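Local atomic coordinates of PA0833-PD protein (Pseudomonas aeruginosa PAO1, PDB entry 6JFW), a protein that probably binds peptidoglycan through its OmpA C-like periplasmic domain, the part present here, consistent with a link between outer membrane and cell wall. Residues A[4-13]-A[54-65]. Numbering follows the deposited sequence.
Sequences KQEAELRRQM and NLANSFKQYNQN
Gln5 lies against Tyr62 at one end of a nearly antiparallel helix pair and Gln12 against Asn54 at the other, the axes of 4-12 and 54-61 running at 169° and closing to 10.6 Å. Gln5 carries the polar centre. With CG anti to the backbone N (chi1 -176°) and the chain extended beyond it, its amide reaches past the Tyr62 ring to Ser58 and Asn65. On the way CB sits over the middle of the ring in a CH-pi contact, 3.7 Å from the centroid. Gln5 NE2 then donates to Ser58 OG at 3.0 Å, fairly straight and close to the amide plane. Glutamine suits this buried place because it both gives and accepts: NE2 also donates to a water that in turn donates to Tyr62 O and Asn65 OD1, while OE1 takes a weak bond from Asn65 ND2, the two amides nearly coplanar. Serine offers a hydroxyl on a short side chain, and Leu9 CD2 rests 3.6 Å from its OG. That same methyl meets Leu55 CD2 at 3.6 Å, and Met13, its chain folded at chi2 (-56°) and again at chi3, brings CE to 3.9 Å from Leu55 CG. Strand 132-139 backs this contact through Leu137, which touches Gln5 and Leu9, and strand 26-32 through Leu29, which touches Leu55. At the more exposed border the long chain of Lys4 carries its ammonium to the Tyr62 hydroxyl and Glu8 carboxylate; Tyr62 OH and Glu8 stand too close together in the model for the details to be trusted. Leu9, Met13 and Leu55 thus cluster toward the Met13 end, while nearer the other Gln5 links helix 3-12 to Ser58 and, through the water and a weak bond, to the following turn and the first residue of strand 65-72.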
ATOM      1  N   LYS A   4     -16.968   9.856   1.462  1.00 18.93           N
ATOM      2  CA  LYS A   4     -17.348   9.511   0.098  1.00 23.04           C
ATOM      3  C   LYS A   4     -16.245   8.722  -0.598  1.00 19.74           C
ATOM      4  O   LYS A   4     -16.512   7.695  -1.233  1.00 14.08           O
ATOM      5  CB  LYS A   4     -17.693  10.779  -0.680  1.00 26.74           C
ATOM      6  CG  LYS A   4     -18.446  10.541  -1.971  1.00 30.61           C
ATOM      7  CD  LYS A   4     -19.147  11.814  -2.414  1.00 38.77           C
ATOM      8  CE  LYS A   4     -19.451  11.793  -3.900  1.00 41.10           C
ATOM      9  NZ  LYS A   4     -18.199  11.778  -4.702  1.00 42.26           N
ATOM     10  N   GLN A   5     -14.996   9.181  -0.485  1.00 13.62           N
ATOM     11  CA  GLN A   5     -13.896   8.423  -1.072  1.00 18.98           C
ATOM     12  C   GLN A   5     -13.777   7.048  -0.431  1.00 11.51           C
ATOM     13  O   GLN A   5     -13.512   6.057  -1.123  1.00 11.23           O
ATOM     14  CB  GLN A   5     -12.576   9.185  -0.943  1.00 18.68           C
ATOM     15  CG  GLN A   5     -11.420   8.469  -1.638  1.00 15.89           C
ATOM     16  CD  GLN A   5     -10.123   9.250  -1.607  1.00 19.35           C
ATOM     17  OE1 GLN A   5      -9.935  10.135  -0.773  1.00 15.94           O
ATOM     18  NE2 GLN A   5      -9.220   8.927  -2.526  1.00 14.37           N
ATOM     19  N   GLU A   6     -13.976   6.963   0.888  1.00 12.15           N
ATOM     20  CA  GLU A   6     -13.890   5.669   1.559  1.00 18.84           C
ATOM     21  C   GLU A   6     -14.899   4.686   0.981  1.00 16.55           C
ATOM     22  O   GLU A   6     -14.568   3.524   0.714  1.00 13.60           O
ATOM     23  CB  GLU A   6     -14.105   5.818   3.066  1.00 22.46           C
ATOM     24  CG  GLU A   6     -13.839   4.512   3.811  1.00 19.28           C
ATOM     25  CD  GLU A   6     -14.456   4.456   5.195  1.00 31.78           C
ATOM     26  OE1 GLU A   6     -14.853   5.516   5.723  1.00 31.76           O
ATOM     27  OE2 GLU A   6     -14.546   3.342   5.754  1.00 38.29           O
ATOM     28  N   ALA A   7     -16.139   5.134   0.779  1.00 13.96           N
ATOM     29  CA  ALA A   7     -17.157   4.253   0.218  1.00 17.43           C
ATOM     30  C   ALA A   7     -16.833   3.882  -1.222  1.00 16.97           C
ATOM     31  O   ALA A   7     -17.065   2.743  -1.644  1.00 20.55           O
ATOM     32  CB  ALA A   7     -18.533   4.913   0.308  1.00 16.97           C
ATOM     33  N   GLU A   8     -16.300   4.830  -1.993  1.00 15.34           N
ATOM     34  CA  GLU A   8     -15.889   4.521  -3.357  1.00 15.90           C
ATOM     35  C   GLU A   8     -14.735   3.529  -3.374  1.00 15.35           C
ATOM     36  O   GLU A   8     -14.688   2.632  -4.224  1.00 14.88           O
ATOM     37  CB  GLU A   8     -15.510   5.803  -4.089  1.00 22.21           C
ATOM     38  CG  GLU A   8     -16.659   6.473  -4.805  1.00 34.26           C
ATOM     39  CD  GLU A   8     -16.347   7.903  -5.175  1.00 54.85           C
ATOM     40  OE1 GLU A   8     -17.153   8.794  -4.833  1.00 50.61           O
ATOM     41  OE2 GLU A   8     -15.290   8.146  -5.793  1.00 58.45           O
ATOM     42  N   LEU A   9     -13.795   3.668  -2.437  1.00 12.48           N
ATOM     43  CA  LEU A   9     -12.672   2.740  -2.378  1.00 14.73           C
ATOM     44  C   LEU A   9     -13.125   1.343  -1.974  1.00 12.54           C
ATOM     45  O   LEU A   9     -12.665   0.349  -2.549  1.00 14.48           O
ATOM     46  CB  LEU A   9     -11.609   3.267  -1.416  1.00 10.28           C
ATOM     47  CG  LEU A   9     -10.776   4.401  -2.012  1.00 16.39           C
ATOM     48  CD1 LEU A   9      -9.925   5.079  -0.954  1.00 13.50           C
ATOM     49  CD2 LEU A   9      -9.912   3.861  -3.137  1.00 18.69           C
ATOM     50  N   ARG A  10     -14.027   1.245  -0.993  1.00 11.02           N
ATOM     51  CA  ARG A  10     -14.523  -0.065  -0.581  1.00 12.17           C
ATOM     52  C   ARG A  10     -15.183  -0.795  -1.741  1.00 16.95           C
ATOM     53  O   ARG A  10     -14.997  -2.005  -1.909  1.00 13.71           O
ATOM     54  CB  ARG A  10     -15.501   0.078   0.585  1.00 15.09           C
ATOM     55  CG  ARG A  10     -14.802   0.288   1.905  1.00 17.15           C
ATOM     56  CD  ARG A  10     -15.746   0.265   3.092  1.00 20.62           C
ATOM     57  NE  ARG A  10     -15.064   0.808   4.260  1.00 23.68           N
ATOM     58  CZ  ARG A  10     -14.169   0.140   4.979  1.00 16.90           C
ATOM     59  NH1 ARG A  10     -13.855  -1.112   4.664  1.00 19.08           N
ATOM     60  NH2 ARG A  10     -13.585   0.723   6.016  1.00 24.68           N
ATOM     61  N   ARG A  11     -15.947  -0.073  -2.561  1.00 13.58           N
ATOM     62  CA  ARG A  11     -16.590  -0.702  -3.708  1.00 13.58           C
ATOM     63  C   ARG A  11     -15.557  -1.198  -4.712  1.00 14.51           C
ATOM     64  O   ARG A  11     -15.603  -2.355  -5.146  1.00 19.55           O
ATOM     65  CB  ARG A  11     -17.561   0.278  -4.366  1.00 21.16           C
ATOM     66  CG  ARG A  11     -18.477  -0.378  -5.378  1.00 25.04           C
ATOM     67  CD  ARG A  11     -19.895   0.147  -5.266  1.00 27.39           C
ATOM     68  NE  ARG A  11     -20.807  -0.594  -6.133  1.00 32.30           N
ATOM     69  CZ  ARG A  11     -21.847  -1.299  -5.700  1.00 33.61           C
ATOM     70  NH1 ARG A  11     -22.124  -1.355  -4.405  1.00 28.49           N
ATOM     71  NH2 ARG A  11     -22.615  -1.944  -6.567  1.00 29.42           N
ATOM     72  N   GLN A  12     -14.603  -0.337  -5.082  1.00 18.00           N
ATOM     73  CA  GLN A  12     -13.615  -0.710  -6.091  1.00 15.41           C
ATOM     74  C   GLN A  12     -12.716  -1.848  -5.627  1.00 18.69           C
ATOM     75  O   GLN A  12     -12.292  -2.672  -6.445  1.00 16.96           O
ATOM     76  CB  GLN A  12     -12.754   0.495  -6.463  1.00 19.44           C
ATOM     77  CG  GLN A  12     -13.455   1.574  -7.255  1.00 24.39           C
ATOM     78  CD  GLN A  12     -12.572   2.789  -7.441  1.00 31.54           C
ATOM     79  OE1 GLN A  12     -11.984   3.289  -6.482  1.00 32.06           O
ATOM     80  NE2 GLN A  12     -12.456   3.257  -8.676  1.00 38.17           N
ATOM     81  N   MET A  13     -12.393  -1.903  -4.338  1.00 13.75           N
ATOM     82  CA  MET A  13     -11.467  -2.909  -3.835  1.00 19.48           C
ATOM     83  C   MET A  13     -12.152  -4.217  -3.462  1.00 18.16           C
ATOM     84  O   MET A  13     -11.470  -5.145  -3.015  1.00 14.19           O
ATOM     85  CB  MET A  13     -10.694  -2.367  -2.629  1.00 18.40           C
ATOM     86  CG  MET A  13      -9.713  -1.246  -2.960  1.00 17.98           C
ATOM     87  SD  MET A  13      -8.488  -1.688  -4.215  1.00 24.90           S
ATOM     88  CE  MET A  13      -9.033  -0.687  -5.599  1.00 21.97           C
ATOM     89  N   ASN A  54      -7.568   1.520 -10.641  1.00 12.70           N
ATOM     90  CA  ASN A  54      -8.712   2.099  -9.943  1.00 12.77           C
ATOM     91  C   ASN A  54      -8.263   3.015  -8.814  1.00 15.19           C
ATOM     92  O   ASN A  54      -8.844   4.090  -8.609  1.00 11.34           O
ATOM     93  CB  ASN A  54      -9.615   0.988  -9.406  1.00 14.86           C
ATOM     94  CG  ASN A  54     -10.550   0.440 -10.462  1.00 16.28           C
ATOM     95  OD1 ASN A  54     -11.442   1.141 -10.939  1.00 21.41           O
ATOM     96  ND2 ASN A  54     -10.357  -0.822 -10.830  1.00 19.63           N
ATOM     97  N   LEU A  55      -7.234   2.608  -8.066  1.00 13.99           N
ATOM     98  CA  LEU A  55      -6.710   3.456  -7.000  1.00 14.11           C
ATOM     99  C   LEU A  55      -6.216   4.789  -7.546  1.00 13.78           C
ATOM    100  O   LEU A  55      -6.491   5.845  -6.966  1.00 16.85           O
ATOM    101  CB  LEU A  55      -5.583   2.735  -6.260  1.00 16.71           C
ATOM    102  CG  LEU A  55      -5.985   1.700  -5.211  1.00 23.44           C
ATOM    103  CD1 LEU A  55      -4.755   1.082  -4.566  1.00 19.32           C
ATOM    104  CD2 LEU A  55      -6.867   2.344  -4.164  1.00 19.29           C
ATOM    105  N   ALA A  56      -5.481   4.757  -8.662  1.00 12.12           N
ATOM    106  CA  ALA A  56      -4.968   5.993  -9.243  1.00 11.98           C
ATOM    107  C   ALA A  56      -6.100   6.931  -9.641  1.00 15.11           C
ATOM    108  O   ALA A  56      -6.004   8.148  -9.448  1.00 15.34           O
ATOM    109  CB  ALA A  56      -4.082   5.677 -10.450  1.00 12.20           C
ATOM    110  N   ASN A  57      -7.185   6.382 -10.194  1.00 12.41           N
ATOM    111  CA  ASN A  57      -8.324   7.216 -10.564  1.00 13.48           C
ATOM    112  C   ASN A  57      -8.960   7.854  -9.336  1.00 16.49           C
ATOM    113  O   ASN A  57      -9.353   9.027  -9.370  1.00 15.30           O
ATOM    114  CB  ASN A  57      -9.352   6.392 -11.338  1.00 14.19           C
ATOM    115  CG  ASN A  57      -8.856   5.983 -12.709  1.00 18.72           C
ATOM    116  OD1 ASN A  57      -7.939   6.596 -13.256  1.00 20.59           O
ATOM    117  ND2 ASN A  57      -9.460   4.944 -13.273  1.00 19.70           N
ATOM    118  N   SER A  58      -9.066   7.101  -8.241  1.00 13.29           N
ATOM    119  CA  SER A  58      -9.616   7.657  -7.009  1.00 11.83           C
ATOM    120  C   SER A  58      -8.738   8.782  -6.474  1.00 14.64           C
ATOM    121  O   SER A  58      -9.235   9.862  -6.132  1.00 16.37           O
ATOM    122  CB  SER A  58      -9.771   6.555  -5.960  1.00 14.41           C
ATOM    123  OG  SER A  58     -10.232   7.091  -4.731  1.00 17.62           O
ATOM    124  N   PHE A  59      -7.424   8.545  -6.397  1.00 14.16           N
ATOM    125  CA  PHE A  59      -6.512   9.570  -5.898  1.00 18.92           C
ATOM    126  C   PHE A  59      -6.579  10.829  -6.754  1.00 18.82           C
ATOM    127  O   PHE A  59      -6.553  11.949  -6.230  1.00 18.30           O
ATOM    128  CB  PHE A  59      -5.073   9.042  -5.866  1.00 13.95           C
ATOM    129  CG  PHE A  59      -4.877   7.804  -5.024  1.00 15.18           C
ATOM    130  CD1 PHE A  59      -5.792   7.436  -4.050  1.00 18.62           C
ATOM    131  CD2 PHE A  59      -3.754   7.015  -5.209  1.00 18.31           C
ATOM    132  CE1 PHE A  59      -5.592   6.297  -3.285  1.00 16.25           C
ATOM    133  CE2 PHE A  59      -3.547   5.879  -4.450  1.00 18.51           C
ATOM    134  CZ  PHE A  59      -4.467   5.519  -3.486  1.00 15.10           C
ATOM    135  N   LYS A  60      -6.654  10.664  -8.079  1.00 16.63           N
ATOM    136  CA  LYS A  60      -6.750  11.814  -8.971  1.00 21.27           C
ATOM    137  C   LYS A  60      -8.045  12.583  -8.762  1.00 20.40           C
ATOM    138  O   LYS A  60      -8.068  13.811  -8.898  1.00 25.18           O
ATOM    139  CB  LYS A  60      -6.650  11.364 -10.427  1.00 21.69           C
ATOM    140  CG  LYS A  60      -5.233  11.242 -10.937  1.00 23.82           C
ATOM    141  CD  LYS A  60      -5.172  11.478 -12.439  1.00 32.93           C
ATOM    142  CE  LYS A  60      -5.735  10.293 -13.201  1.00 38.36           C
ATOM    143  NZ  LYS A  60      -5.450   9.016 -12.485  1.00 31.44           N
ATOM    144  N   GLN A  61      -9.125  11.878  -8.439  1.00 19.50           N
ATOM    145  CA  GLN A  61     -10.424  12.518  -8.272  1.00 23.33           C
ATOM    146  C   GLN A  61     -10.529  13.231  -6.930  1.00 25.42           C
ATOM    147  O   GLN A  61     -11.076  14.337  -6.853  1.00 23.01           O
ATOM    148  CB  GLN A  61     -11.520  11.466  -8.416  1.00 21.51           C
ATOM    149  CG  GLN A  61     -12.916  12.008  -8.560  1.00 31.05           C
ATOM    150  CD  GLN A  61     -13.946  10.906  -8.464  1.00 39.09           C
ATOM    151  OE1 GLN A  61     -14.434  10.593  -7.380  1.00 49.97           O
ATOM    152  NE2 GLN A  61     -14.266  10.294  -9.597  1.00 50.33           N
ATOM    153  N   TYR A  62     -10.006  12.623  -5.866  1.00 20.92           N
ATOM    154  CA  TYR A  62     -10.057  13.198  -4.520  1.00 18.41           C
ATOM    155  C   TYR A  62      -8.709  13.843  -4.227  1.00 21.88           C
ATOM    156  O   TYR A  62      -7.776  13.197  -3.752  1.00 24.00           O
ATOM    157  CB  TYR A  62     -10.428  12.136  -3.500  1.00 15.47           C
ATOM    158  CG  TYR A  62     -11.836  11.688  -3.714  1.00 23.66           C
ATOM    159  CD1 TYR A  62     -12.894  12.506  -3.358  1.00 24.68           C
ATOM    160  CD2 TYR A  62     -12.114  10.478  -4.327  1.00 20.98           C
ATOM    161  CE1 TYR A  62     -14.188  12.122  -3.573  1.00 20.17           C
ATOM    162  CE2 TYR A  62     -13.408  10.081  -4.542  1.00 26.01           C
ATOM    163  CZ  TYR A  62     -14.443  10.911  -4.164  1.00 28.33           C
ATOM    164  OH  TYR A  62     -15.749  10.546  -4.369  1.00 26.37           O
ATOM    165  N   ASN A  63      -8.629  15.140  -4.496  1.00 23.41           N
ATOM    166  CA  ASN A  63      -7.358  15.849  -4.517  1.00 34.35           C
ATOM    167  C   ASN A  63      -6.936  16.396  -3.162  1.00 31.38           C
ATOM    168  O   ASN A  63      -5.798  16.862  -3.034  1.00 34.71           O
ATOM    169  CB  ASN A  63      -7.428  16.992  -5.541  1.00 33.76           C
ATOM    170  CG  ASN A  63      -8.570  17.956  -5.270  1.00 45.74           C
ATOM    171  OD1 ASN A  63      -9.600  17.927  -5.946  1.00 58.89           O
ATOM    172  ND2 ASN A  63      -8.386  18.827  -4.290  1.00 48.39           N
ATOM    173  N   GLN A  64      -7.789  16.331  -2.144  1.00 30.01           N
ATOM    174  CA  GLN A  64      -7.527  17.020  -0.877  1.00 29.74           C
ATOM    175  C   GLN A  64      -6.966  16.085   0.189  1.00 30.28           C
ATOM    176  O   GLN A  64      -7.399  16.115   1.341  1.00 30.50           O
ATOM    177  CB  GLN A  64      -8.793  17.699  -0.375  1.00 40.20           C
ATOM    178  CG  GLN A  64      -9.378  18.700  -1.343  1.00 51.03           C
ATOM    179  CD  GLN A  64      -9.692  20.029  -0.690  1.00 59.69           C
ATOM    180  OE1 GLN A  64     -10.018  20.086   0.489  1.00 66.46           O
ATOM    181  NE2 GLN A  64      -9.585  21.104  -1.455  1.00 59.58           N
ATOM    182  N   ASN A  65      -5.995  15.249  -0.168  1.00 20.76           N
ATOM    183  CA  ASN A  65      -5.256  14.506   0.841  1.00 19.35           C
ATOM    184  C   ASN A  65      -3.851  14.231   0.328  1.00 19.09           C
ATOM    185  O   ASN A  65      -3.582  14.298  -0.874  1.00 21.05           O
ATOM    186  CB  ASN A  65      -5.965  13.198   1.237  1.00 17.72           C
ATOM    187  CG  ASN A  65      -6.375  12.353   0.046  1.00 23.17           C
ATOM    188  OD1 ASN A  65      -5.605  12.156  -0.893  1.00 19.57           O
ATOM    189  ND2 ASN A  65      -7.597  11.833   0.091  1.00 21.77           N
TER
HETATM  190  O   HOH W   1      -6.915  10.777  -2.750  1.00 17.51           O